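Local coordinates for acyl-CoA dehydrogenase domain protein Tcur3481 (Thermomonospora curvata, PDB 6WY9), which probably acts as an FAD-dependent acyl-CoA dehydrogenase, oxidising acyl-CoA thioesters as its family does, at residues V85-W88 against P89-A93; R209-G212 against P213-P217; E41-W44 against R45-G49. All coordinates share one frame; numbering follows the deposited sequence.

Overall arrangement
Interactions 1 and 3 both belong to the N-terminal helical part of the acyl-CoA dehydrogenase fold, and they touch. Their centres are 13 Å apart, and Trp44 of helix 41-49 packs on Val85 and Pro86 just before helix 87-100 and on Leu87 in its first turn, with Leu87 CD2 3.6 Å from Trp44 CZ3. Interaction 2 lies farther on, where strand 206-210 of the beta region gives way to helix 215-248; its nearest atoms are about 6 Å from those of interaction 1 and about 17 Å from those of interaction 3. Helix 87-100 nevertheless reaches it through Ala96 and His100. All three contacts lie away from the FAD-binding site.

Interaction 1: residues V85-W88 against P89-A93; sequences VPLW and PTLVA
The first turn of helix 87-100 is built here, with Pro86 at the N-cap and Pro89 CD lying over the Trp88 indole. This CD sits over one face of the indole in a CH-pi contact, 3.5 Å from the centroid of the five-membered ring and 17° off its normal. The two side chains cross at about a right angle, and CD comes closest, with Pro89 CG also near the ring. Trp88 takes the crowded position, CG between its backbone N and carbonyl carbon (chi1 79°), which places the indole over the residue that follows. At the edge of the indole, near its plane, CE3 lies 4.2 Å from Val92 CG2, one helical turn on. An alanine in place of Trp88 would probably strip Pro89 CD of its aromatic cover and leave a gap beside Val92. Proline suits the first turn of a helix, where an amide N-H has no acceptor one turn back, and its CD here also lies near Pro86 CB. The main-chain ladder begins at the cap: Thr90 N donates to Pro86 O at 3.2 Å, and Leu91 N to Leu87 O at 2.8 Å. Val92 N continues the series to Trp88 O at 2.9 Å. On another side of the helix Leu87 and Leu91 lie side by side, pointing the same way, with CD2 of Leu87 and CD1 of Leu91 4.0 Å apart. Thr90 turns OG1 beside its own backbone N, and this hydroxyl is bonded to Leu119 O. Helix 215-248 closes on Trp88 and Val92 through Leu227 and Val222, while the indole NE1 is hydrogen-bonded to a glycerol probably taken up from the crystallisation liquor.

Interaction 2: residues R209-G212 against P213-P217; sequences RALG and PAALP
CB of Leu211 and the methyl CB of Ala215 meet at 3.6 Å across a tight reversal of the chain, the leucine offering the root of its side chain rather than its tip. The alanine methyl points back toward the strand end. This CB of Ala215 also comes within 4.1 Å of Leu211 CD2, so a single methyl lies against both CB and one branch of the leucine. A small residue fits at Ala215 because its CB is also only 3.2 Å from Gly212 O, close against the turn.

The reversal is a type I beta turn from Gly212 to Ala215, closed by Ala215 N donating to Gly212 O at 3.0 Å. The N-H points well at the oxygen (157°), but the donor stands above the carbonyl plane, 48° out of it, consistent with the tight curl of the turn. Pro213 occupies the second position of the turn, where its ring restricts phi to the value needed (-62°). Gly212 precedes it without a side chain; a beta carbon here would probably sit tight against Pro213 CD. Ala214 then occupies the N-cap position of the long helix.

The turn thus joins strand 206-210 to helix 215-248 at the passage from the beta region to the C-terminal helical part. Leu211 packs on Ala96 of helix 87-100 and Gln105 of helix 103-106, while Ala215 touches His100 of helix 87-100 and Leu175 of strand 172-179.

Interaction 3: residues E41-W44 against R45-G49; sequences ETLW and RELAG
Four consecutive main-chain bonds, each joining a carbonyl of residues 41-44 to the N-H four residues on, make this a regular turn of alpha-helix 41-49 in the N-terminal helical region. Arg45 N reaches Glu41 O at 3.0 Å from above the carbonyl plane, 37° out of it. Glu46 N meets Thr42 O almost head-on at 2.9 Å. Leu47 N takes Leu43 O at 2.9 Å and Ala48 N takes Trp44 O at 3.0 Å, so these backbone acceptors are all satisfied within the helix. At its beginning, Asp40 accepts the N-H of Leu43 and, weakly, that of Thr42.

Glu41 turns to a partner beyond the helix: it forms a salt bridge with Arg118, whose guanidinium also makes a cation-pi contact with Trp44; one arginine therefore ties the carboxylate and the indole of this helix to strand 118-122. Arg45, suited by its length and charge to an exposed flank, brings its guanidinium back along the helix to Thr42, with Arg45 NH2 3.9 Å from Thr42 CG2. Its charged end stays well apart from that of Glu41.

The inner side is apolar, as befits leucines facing helix 5-23, where Ile19 receives both Leu43 and Leu47. CG of Leu43 is anti to its backbone N (chi1 -180°), whereas Leu47 CG lies beside its own N. The two side chains cross at a slant, and Leu43 CG comes to rest 4.0 Å from Leu47 CD1.

Interaction 1: residues V85-W88 against P89-A93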
# COMPACT_ATOMS: atom_id res chain seq x y z
N VAL B 85 -12.56 -30.13 2.62
CA VAL B 85 -12.01 -31.41 2.15
C VAL B 85 -10.58 -31.19 1.67
O VAL B 85 -10.25 -30.14 1.11
CB VAL B 85 -12.84 -32.02 0.98
CG1 VAL B 85 -14.03 -32.81 1.48
CG2 VAL B 85 -13.31 -30.92 0.00
N PRO B 86 -9.71 -32.21 1.84
CA PRO B 86 -8.28 -31.99 1.50
C PRO B 86 -7.99 -32.23 0.01
O PRO B 86 -7.24 -33.14 -0.37
CB PRO B 86 -7.58 -33.00 2.40
CG PRO B 86 -8.52 -34.22 2.29
CD PRO B 86 -9.94 -33.56 2.39
N LEU B 87 -8.60 -31.42 -0.85
CA LEU B 87 -8.42 -31.65 -2.28
C LEU B 87 -6.99 -31.30 -2.72
O LEU B 87 -6.36 -32.08 -3.45
CB LEU B 87 -9.44 -30.84 -3.08
CG LEU B 87 -10.89 -31.35 -3.05
CD1 LEU B 87 -11.85 -30.26 -3.65
CD2 LEU B 87 -11.06 -32.67 -3.80
N TRP B 88 -6.46 -30.15 -2.28
CA TRP B 88 -5.14 -29.88 -2.86
C TRP B 88 -4.07 -30.83 -2.31
O TRP B 88 -3.27 -31.34 -3.09
CB TRP B 88 -4.74 -28.39 -2.75
CG TRP B 88 -4.22 -27.88 -1.43
CD1 TRP B 88 -4.93 -27.19 -0.47
CD2 TRP B 88 -2.87 -27.99 -0.93
NE1 TRP B 88 -4.10 -26.90 0.60
CE2 TRP B 88 -2.85 -27.40 0.35
CE3 TRP B 88 -1.70 -28.59 -1.42
CZ2 TRP B 88 -1.68 -27.34 1.13
CZ3 TRP B 88 -0.55 -28.54 -0.64
CH2 TRP B 88 -0.55 -27.92 0.62
N PRO B 89 -4.06 -31.19 -1.01
CA PRO B 89 -3.03 -32.16 -0.58
C PRO B 89 -3.14 -33.49 -1.31
O PRO B 89 -2.13 -34.01 -1.81
CB PRO B 89 -3.26 -32.29 0.93
CG PRO B 89 -3.96 -30.99 1.32
CD PRO B 89 -4.88 -30.73 0.12
N THR B 90 -4.34 -34.06 -1.42
CA THR B 90 -4.49 -35.35 -2.08
C THR B 90 -4.18 -35.27 -3.56
O THR B 90 -3.48 -36.14 -4.10
CB THR B 90 -5.90 -35.91 -1.87
OG1 THR B 90 -6.05 -36.31 -0.50
CG2 THR B 90 -6.17 -37.12 -2.75
N LEU B 91 -4.73 -34.25 -4.26
CA LEU B 91 -4.64 -34.24 -5.73
C LEU B 91 -3.30 -33.71 -6.24
O LEU B 91 -2.85 -34.15 -7.30
CB LEU B 91 -5.80 -33.43 -6.35
CG LEU B 91 -7.17 -34.15 -6.15
CD1 LEU B 91 -8.41 -33.38 -6.72
CD2 LEU B 91 -7.12 -35.61 -6.69
N VAL B 92 -2.68 -32.75 -5.54
CA VAL B 92 -1.29 -32.40 -5.87
C VAL B 92 -0.37 -33.61 -5.64
O VAL B 92 0.50 -33.91 -6.47
CB VAL B 92 -0.82 -31.16 -5.07
CG1 VAL B 92 0.68 -30.90 -5.24
CG2 VAL B 92 -1.63 -29.87 -5.47
N ALA B 93 -0.55 -34.33 -4.53
CA ALA B 93 0.27 -35.53 -4.35
C ALA B 93 0.02 -36.51 -5.48
O ALA B 93 0.96 -37.13 -6.00
CB ALA B 93 -0.01 -36.18 -3.00

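Interaction 2: residues R209-G212 against P213-P217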
# COMPACT_ATOMS: atom_id res chain seq x y z
N ARG B 209 10.20 -44.55 -0.34
CA ARG B 209 10.53 -44.82 -1.73
C ARG B 209 10.57 -43.50 -2.48
O ARG B 209 9.68 -42.67 -2.32
CB ARG B 209 9.48 -45.73 -2.38
CG ARG B 209 9.17 -46.98 -1.59
CD ARG B 209 10.36 -47.92 -1.60
NE ARG B 209 10.63 -48.42 -2.94
CZ ARG B 209 11.49 -49.39 -3.22
NH1 ARG B 209 12.18 -49.97 -2.25
NH2 ARG B 209 11.67 -49.79 -4.48
N ALA B 210 11.61 -43.31 -3.29
CA ALA B 210 11.76 -42.03 -3.98
C ALA B 210 10.79 -41.92 -5.16
O ALA B 210 10.43 -42.91 -5.80
CB ALA B 210 13.20 -41.87 -4.47
N LEU B 211 10.36 -40.68 -5.44
CA LEU B 211 9.85 -40.31 -6.75
C LEU B 211 11.03 -39.89 -7.64
O LEU B 211 12.17 -39.76 -7.17
CB LEU B 211 8.82 -39.17 -6.65
CG LEU B 211 7.40 -39.52 -6.18
CD1 LEU B 211 7.45 -39.97 -4.73
CD2 LEU B 211 6.40 -38.31 -6.34
N GLY B 212 10.78 -39.69 -8.93
CA GLY B 212 11.81 -39.28 -9.86
C GLY B 212 12.53 -37.98 -9.49
O GLY B 212 12.08 -37.18 -8.66
N PRO B 213 13.68 -37.75 -10.14
CA PRO B 213 14.58 -36.67 -9.71
C PRO B 213 13.98 -35.28 -9.79
O PRO B 213 14.41 -34.38 -9.05
CB PRO B 213 15.76 -36.79 -10.70
CG PRO B 213 15.61 -38.11 -11.37
CD PRO B 213 14.16 -38.45 -11.34
N ALA B 214 13.05 -35.04 -10.69
CA ALA B 214 12.46 -33.72 -10.84
C ALA B 214 11.20 -33.54 -9.97
O ALA B 214 10.55 -32.49 -10.06
CB ALA B 214 12.14 -33.46 -12.31
N ALA B 215 10.87 -34.51 -9.12
CA ALA B 215 9.58 -34.47 -8.44
C ALA B 215 9.45 -33.27 -7.51
O ALA B 215 8.38 -32.67 -7.43
CB ALA B 215 9.34 -35.76 -7.65
N LEU B 216 10.52 -32.93 -6.79
CA LEU B 216 10.38 -31.89 -5.74
C LEU B 216 10.11 -30.53 -6.35
O LEU B 216 9.08 -29.91 -6.00
CB LEU B 216 11.63 -31.87 -4.85
CG LEU B 216 11.52 -30.75 -3.78
CD1 LEU B 216 10.23 -30.81 -3.02
CD2 LEU B 216 12.70 -30.72 -2.78
N PRO B 217 10.96 -29.99 -7.23
CA PRO B 217 10.65 -28.64 -7.75
C PRO B 217 9.35 -28.63 -8.53
O PRO B 217 8.61 -27.65 -8.48
CB PRO B 217 11.86 -28.30 -8.64
CG PRO B 217 12.75 -29.57 -8.67
CD PRO B 217 12.04 -30.67 -7.96

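Interaction 3: residues E41-W44 against R45-G49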
# COMPACT_ATOMS: atom_id res chain seq x y z
N GLU B 41 -16.30 -36.23 5.15
CA GLU B 41 -16.16 -37.48 4.42
C GLU B 41 -17.32 -37.69 3.46
O GLU B 41 -17.20 -38.42 2.47
CB GLU B 41 -16.09 -38.65 5.39
CG GLU B 41 -14.94 -38.61 6.33
CD GLU B 41 -13.60 -38.83 5.64
OE1 GLU B 41 -13.57 -39.31 4.48
OE2 GLU B 41 -12.57 -38.51 6.26
N THR B 42 -18.48 -37.08 3.77
CA THR B 42 -19.62 -37.16 2.87
C THR B 42 -19.33 -36.38 1.59
O THR B 42 -19.52 -36.89 0.48
CB THR B 42 -20.87 -36.64 3.57
OG1 THR B 42 -21.07 -37.42 4.76
CG2 THR B 42 -22.10 -36.83 2.64
N LEU B 43 -18.84 -35.16 1.75
CA LEU B 43 -18.43 -34.36 0.61
C LEU B 43 -17.36 -35.07 -0.23
O LEU B 43 -17.40 -35.04 -1.46
CB LEU B 43 -17.91 -33.02 1.10
CG LEU B 43 -17.44 -32.05 0.01
CD1 LEU B 43 -18.55 -31.86 -1.05
CD2 LEU B 43 -17.01 -30.68 0.64
N TRP B 44 -16.39 -35.70 0.44
CA TRP B 44 -15.36 -36.45 -0.26
C TRP B 44 -15.97 -37.55 -1.13
O TRP B 44 -15.58 -37.75 -2.28
CB TRP B 44 -14.37 -37.06 0.73
CG TRP B 44 -13.15 -37.54 0.04
CD1 TRP B 44 -12.84 -38.82 -0.32
CD2 TRP B 44 -12.08 -36.71 -0.44
NE1 TRP B 44 -11.63 -38.85 -0.97
CE2 TRP B 44 -11.15 -37.56 -1.07
CE3 TRP B 44 -11.82 -35.33 -0.39
CZ2 TRP B 44 -9.95 -37.08 -1.65
CZ3 TRP B 44 -10.61 -34.84 -0.97
CH2 TRP B 44 -9.70 -35.72 -1.59
N ARG B 45 -16.90 -38.31 -0.56
CA ARG B 45 -17.50 -39.41 -1.31
C ARG B 45 -18.36 -38.89 -2.46
O ARG B 45 -18.40 -39.49 -3.55
CB ARG B 45 -18.32 -40.30 -0.39
CG ARG B 45 -17.52 -41.21 0.54
CD ARG B 45 -18.47 -42.17 1.30
NE ARG B 45 -19.54 -41.47 2.04
CZ ARG B 45 -20.80 -41.35 1.62
NH1 ARG B 45 -21.18 -41.87 0.46
NH2 ARG B 45 -21.69 -40.69 2.37
N GLU B 46 -19.06 -37.79 -2.24
CA GLU B 46 -19.86 -37.18 -3.30
C GLU B 46 -18.97 -36.72 -4.46
O GLU B 46 -19.28 -36.96 -5.63
CB GLU B 46 -20.66 -36.00 -2.73
CG GLU B 46 -21.65 -36.37 -1.59
CD GLU B 46 -22.96 -36.82 -2.14
OE1 GLU B 46 -23.36 -36.21 -3.16
OE2 GLU B 46 -23.55 -37.80 -1.62
N LEU B 47 -17.86 -36.05 -4.14
CA LEU B 47 -16.89 -35.65 -5.16
C LEU B 47 -16.35 -36.84 -5.94
O LEU B 47 -16.20 -36.76 -7.16
CB LEU B 47 -15.72 -34.90 -4.50
CG LEU B 47 -16.18 -33.55 -3.93
CD1 LEU B 47 -15.08 -32.95 -3.06
CD2 LEU B 47 -16.65 -32.55 -5.02
N ALA B 48 -15.96 -37.91 -5.24
CA ALA B 48 -15.51 -39.11 -5.94
C ALA B 48 -16.59 -39.63 -6.88
O ALA B 48 -16.30 -40.03 -8.02
CB ALA B 48 -15.09 -40.20 -4.94
N GLY B 49 -17.83 -39.67 -6.40
CA GLY B 49 -18.89 -40.29 -7.18
C GLY B 49 -19.24 -39.50 -8.42
O GLY B 49 -19.67 -40.07 -9.42